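Local structure of bacillaene synthase dehydratase PksH (Bacillus subtilis, 3HP0) at residues V11-H23 with Q45-G58. The protein catalyses the dehydration of a carrier-tethered (S)-3-hydroxy-3-methylglutaryl group to a 3-methylglutaconyl group during synthesis of the antibiotic bacillaene. Sequence-based numbering, arbitrary orientation.
Sequences VRFQASVCYITFH and QCETSTVTVVVLEG
C18 and I20 are fixed to V53 and V55 by main-chain bonds that leave little slack: V55 N lies 2.7 Å from C18 O, and I20 N donates to V55 O at 178°, almost perfectly straight. Strands 17-22 and 53-57 run parallel, their directions 20° apart, with V17 beside V53 and Y19 beside V55. At the start of the pairing S16 O accepts two N-H groups, T52 N at 2.8 Å and V53 N at 3.2 Å, both in the plane of its carbonyl.

On the face bearing C18, I20, V54 and L56, packing is close. With SG anti to the carbonyl carbon, C46 brings its sulfur to 3.8 Å from C18 CB, while I20 CD1 meets V54 CG1 obliquely at 3.9 Å. V42 of helix 34-48 also covers C18 and I20, as expected of a beta-alpha-beta crossover in which that helix links the two parallel strands. The unit supplies the second and third strands of the crotonase-fold sheet, between outer strand 9-14, antiparallel to 17-22, and strand 102-107.

The opposite face carries V17, Y19, V53 and V55. V55 stands alongside the Y19 ring, with CD1 of Y19 3.7 Å from V55 CB; L196 of helix 190-199 touches both Y19 and V53. The loose, outer part is the charged side-chain end: the R12-E57 salt bridge is long, NH2 to OE1 3.8 Å, though the E57 backbone stays bonded to I20 and F22. The carboxylate oxygen sits far off the guanidinium plane, so the pair is probably held by charge alone, with no N-H aimed at it. F13 and Q45 meet on the solvent side; extended Q45 comes across nearly perpendicularly, NE2 3.5 Å from F13 CZ at the ring edge, its amide 20° off the ring plane.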
# COMPACT_ATOMS: atom_id res chain seq x y z
N VAL A 11 3.38 -15.89 6.45
CA VAL A 11 2.11 -15.78 7.15
C VAL A 11 2.23 -16.44 8.52
O VAL A 11 2.95 -17.43 8.69
CB VAL A 11 0.97 -16.43 6.35
CG1 VAL A 11 -0.38 -16.18 7.04
CG2 VAL A 11 0.95 -15.84 4.95
N ARG A 12 1.54 -15.87 9.50
CA ARG A 12 1.59 -16.39 10.86
C ARG A 12 0.32 -16.00 11.61
O ARG A 12 0.09 -14.82 11.87
CB ARG A 12 2.82 -15.80 11.57
CG ARG A 12 3.09 -16.38 12.94
CD ARG A 12 3.29 -15.28 13.96
NE ARG A 12 4.29 -14.28 13.58
CZ ARG A 12 4.50 -13.15 14.25
NH1 ARG A 12 3.78 -12.88 15.34
NH2 ARG A 12 5.42 -12.28 13.85
N PHE A 13 -0.49 -17.00 11.94
CA PHE A 13 -1.72 -16.76 12.67
C PHE A 13 -1.46 -16.82 14.16
O PHE A 13 -0.56 -17.52 14.62
CB PHE A 13 -2.79 -17.79 12.32
CG PHE A 13 -3.27 -17.72 10.91
CD1 PHE A 13 -2.51 -18.24 9.87
CD2 PHE A 13 -4.50 -17.15 10.62
CE1 PHE A 13 -2.97 -18.19 8.56
CE2 PHE A 13 -4.97 -17.09 9.32
CZ PHE A 13 -4.20 -17.61 8.28
N GLN A 14 -2.25 -16.06 14.92
CA GLN A 14 -2.12 -16.04 16.37
C GLN A 14 -3.46 -15.64 16.96
O GLN A 14 -3.81 -14.47 16.99
CB GLN A 14 -1.02 -15.08 16.83
CG GLN A 14 0.40 -15.57 16.51
CD GLN A 14 1.47 -14.80 17.28
OE1 GLN A 14 1.23 -14.32 18.39
NE2 GLN A 14 2.67 -14.71 16.69
N ALA A 15 -4.19 -16.64 17.42
CA ALA A 15 -5.51 -16.44 17.97
C ALA A 15 -6.38 -15.95 16.82
O ALA A 15 -6.47 -16.61 15.79
CB ALA A 15 -5.47 -15.41 19.13
N SER A 16 -6.97 -14.79 16.98
CA SER A 16 -7.83 -14.27 15.95
C SER A 16 -7.15 -13.23 15.05
O SER A 16 -7.81 -12.46 14.36
CB SER A 16 -9.06 -13.70 16.64
OG SER A 16 -8.68 -13.06 17.84
N VAL A 17 -5.81 -13.23 15.06
CA VAL A 17 -5.02 -12.29 14.26
C VAL A 17 -4.15 -12.97 13.21
O VAL A 17 -3.59 -14.03 13.45
CB VAL A 17 -4.09 -11.47 15.16
CG1 VAL A 17 -3.23 -10.54 14.29
CG2 VAL A 17 -4.88 -10.69 16.17
N CYS A 18 -4.00 -12.33 12.05
CA CYS A 18 -3.17 -12.89 11.00
C CYS A 18 -2.06 -11.91 10.62
O CYS A 18 -2.33 -10.76 10.29
CB CYS A 18 -3.98 -13.22 9.76
SG CYS A 18 -2.91 -13.72 8.40
N TYR A 19 -0.81 -12.37 10.68
CA TYR A 19 0.33 -11.53 10.35
C TYR A 19 0.88 -11.88 8.98
O TYR A 19 1.28 -13.02 8.72
CB TYR A 19 1.44 -11.69 11.39
CG TYR A 19 1.08 -11.20 12.78
CD1 TYR A 19 1.36 -9.90 13.19
CD2 TYR A 19 0.43 -12.05 13.68
CE1 TYR A 19 1.01 -9.46 14.47
CE2 TYR A 19 0.07 -11.62 14.94
CZ TYR A 19 0.35 -10.33 15.34
OH TYR A 19 -0.03 -9.93 16.60
N ILE A 20 0.88 -10.88 8.10
CA ILE A 20 1.40 -11.03 6.76
C ILE A 20 2.68 -10.21 6.77
O ILE A 20 2.62 -9.00 6.98
CB ILE A 20 0.46 -10.45 5.70
CG1 ILE A 20 -0.79 -11.32 5.58
CG2 ILE A 20 1.19 -10.36 4.38
CD1 ILE A 20 -1.82 -10.75 4.63
N THR A 21 3.81 -10.87 6.57
CA THR A 21 5.10 -10.20 6.56
C THR A 21 5.72 -10.31 5.19
O THR A 21 5.95 -11.41 4.69
CB THR A 21 6.06 -10.81 7.60
OG1 THR A 21 5.51 -10.66 8.92
CG2 THR A 21 7.40 -10.12 7.55
N PHE A 22 5.99 -9.17 4.59
CA PHE A 22 6.57 -9.14 3.26
C PHE A 22 8.05 -9.50 3.34
O PHE A 22 8.86 -8.77 3.91
CB PHE A 22 6.39 -7.76 2.64
CG PHE A 22 4.96 -7.34 2.54
CD1 PHE A 22 4.04 -8.11 1.83
CD2 PHE A 22 4.51 -6.18 3.16
CE1 PHE A 22 2.72 -7.73 1.73
CE2 PHE A 22 3.18 -5.78 3.07
CZ PHE A 22 2.28 -6.56 2.34
N HIS A 23 8.39 -10.63 2.74
CA HIS A 23 9.75 -11.14 2.72
C HIS A 23 10.32 -11.03 1.31
O HIS A 23 10.38 -12.00 0.57
CB HIS A 23 9.75 -12.59 3.19
N GLN A 45 -8.52 -16.70 3.12
CA GLN A 45 -8.52 -17.59 4.27
C GLN A 45 -9.10 -16.83 5.47
O GLN A 45 -9.82 -17.39 6.28
CB GLN A 45 -7.11 -18.06 4.61
CG GLN A 45 -6.47 -18.95 3.56
CD GLN A 45 -5.06 -19.39 3.92
OE1 GLN A 45 -4.41 -20.11 3.17
NE2 GLN A 45 -4.59 -18.95 5.08
N CYS A 46 -8.78 -15.54 5.55
CA CYS A 46 -9.27 -14.71 6.64
C CYS A 46 -10.74 -14.31 6.44
O CYS A 46 -11.38 -13.83 7.37
CB CYS A 46 -8.42 -13.44 6.76
SG CYS A 46 -6.67 -13.73 7.09
N GLU A 47 -11.25 -14.51 5.24
CA GLU A 47 -12.63 -14.18 4.89
C GLU A 47 -13.70 -14.89 5.72
O GLU A 47 -14.65 -14.26 6.21
CB GLU A 47 -12.85 -14.46 3.40
CG GLU A 47 -14.30 -14.47 2.92
CD GLU A 47 -14.97 -13.12 3.04
OE1 GLU A 47 -14.45 -12.14 2.46
OE2 GLU A 47 -16.04 -13.04 3.69
N THR A 48 -13.57 -16.20 5.89
CA THR A 48 -14.55 -16.96 6.64
C THR A 48 -14.00 -17.56 7.93
O THR A 48 -14.75 -17.96 8.81
CB THR A 48 -15.14 -18.09 5.77
OG1 THR A 48 -14.06 -18.82 5.15
CG2 THR A 48 -16.08 -17.53 4.70
N SER A 49 -12.69 -17.63 8.04
CA SER A 49 -12.09 -18.19 9.24
C SER A 49 -12.47 -17.39 10.50
O SER A 49 -13.28 -16.47 10.44
CB SER A 49 -10.57 -18.25 9.10
OG SER A 49 -10.07 -16.98 8.75
N THR A 50 -11.89 -17.77 11.63
CA THR A 50 -12.19 -17.11 12.89
C THR A 50 -11.38 -15.82 13.12
O THR A 50 -11.49 -15.18 14.16
CB THR A 50 -11.99 -18.11 14.10
OG1 THR A 50 -11.97 -17.37 15.33
CG2 THR A 50 -10.71 -18.95 13.94
N VAL A 51 -10.59 -15.42 12.14
CA VAL A 51 -9.78 -14.22 12.30
C VAL A 51 -10.56 -12.90 12.18
O VAL A 51 -11.48 -12.77 11.36
CB VAL A 51 -8.61 -14.22 11.30
CG1 VAL A 51 -8.69 -15.47 10.45
CG2 VAL A 51 -8.61 -12.94 10.44
N THR A 52 -10.18 -11.93 13.01
CA THR A 52 -10.83 -10.62 13.01
C THR A 52 -9.86 -9.50 12.71
O THR A 52 -10.29 -8.36 12.47
CB THR A 52 -11.47 -10.30 14.38
OG1 THR A 52 -10.44 -10.22 15.38
CG2 THR A 52 -12.46 -11.36 14.76
N VAL A 53 -8.56 -9.79 12.73
CA VAL A 53 -7.58 -8.75 12.45
C VAL A 53 -6.46 -9.26 11.56
O VAL A 53 -6.00 -10.38 11.72
CB VAL A 53 -6.93 -8.18 13.76
CG1 VAL A 53 -5.95 -7.05 13.41
CG2 VAL A 53 -7.99 -7.66 14.71
N VAL A 54 -6.04 -8.42 10.61
CA VAL A 54 -4.94 -8.77 9.71
C VAL A 54 -3.88 -7.68 9.84
O VAL A 54 -4.18 -6.50 9.65
CB VAL A 54 -5.38 -8.84 8.24
CG1 VAL A 54 -4.20 -9.23 7.37
CG2 VAL A 54 -6.54 -9.83 8.07
N VAL A 55 -2.65 -8.07 10.17
CA VAL A 55 -1.56 -7.12 10.32
C VAL A 55 -0.55 -7.28 9.18
O VAL A 55 -0.20 -8.40 8.80
CB VAL A 55 -0.82 -7.32 11.67
CG1 VAL A 55 0.36 -6.37 11.76
CG2 VAL A 55 -1.78 -7.09 12.83
N LEU A 56 -0.10 -6.16 8.65
CA LEU A 56 0.87 -6.16 7.56
C LEU A 56 2.19 -5.63 8.11
O LEU A 56 2.20 -4.65 8.84
CB LEU A 56 0.38 -5.26 6.41
CG LEU A 56 -0.76 -5.74 5.50
CD1 LEU A 56 -1.98 -6.12 6.33
CD2 LEU A 56 -1.11 -4.63 4.51
N GLU A 57 3.30 -6.26 7.75
CA GLU A 57 4.58 -5.79 8.28
C GLU A 57 5.80 -6.40 7.60
O GLU A 57 5.73 -6.88 6.46
CB GLU A 57 4.65 -6.10 9.76
CG GLU A 57 4.51 -7.58 10.04
CD GLU A 57 4.68 -7.91 11.50
OE1 GLU A 57 5.07 -9.05 11.79
OE2 GLU A 57 4.41 -7.03 12.35
N GLY A 58 6.92 -6.39 8.33
CA GLY A 58 8.17 -6.94 7.86
C GLY A 58 9.08 -5.87 7.28
O GLY A 58 9.76 -6.11 6.27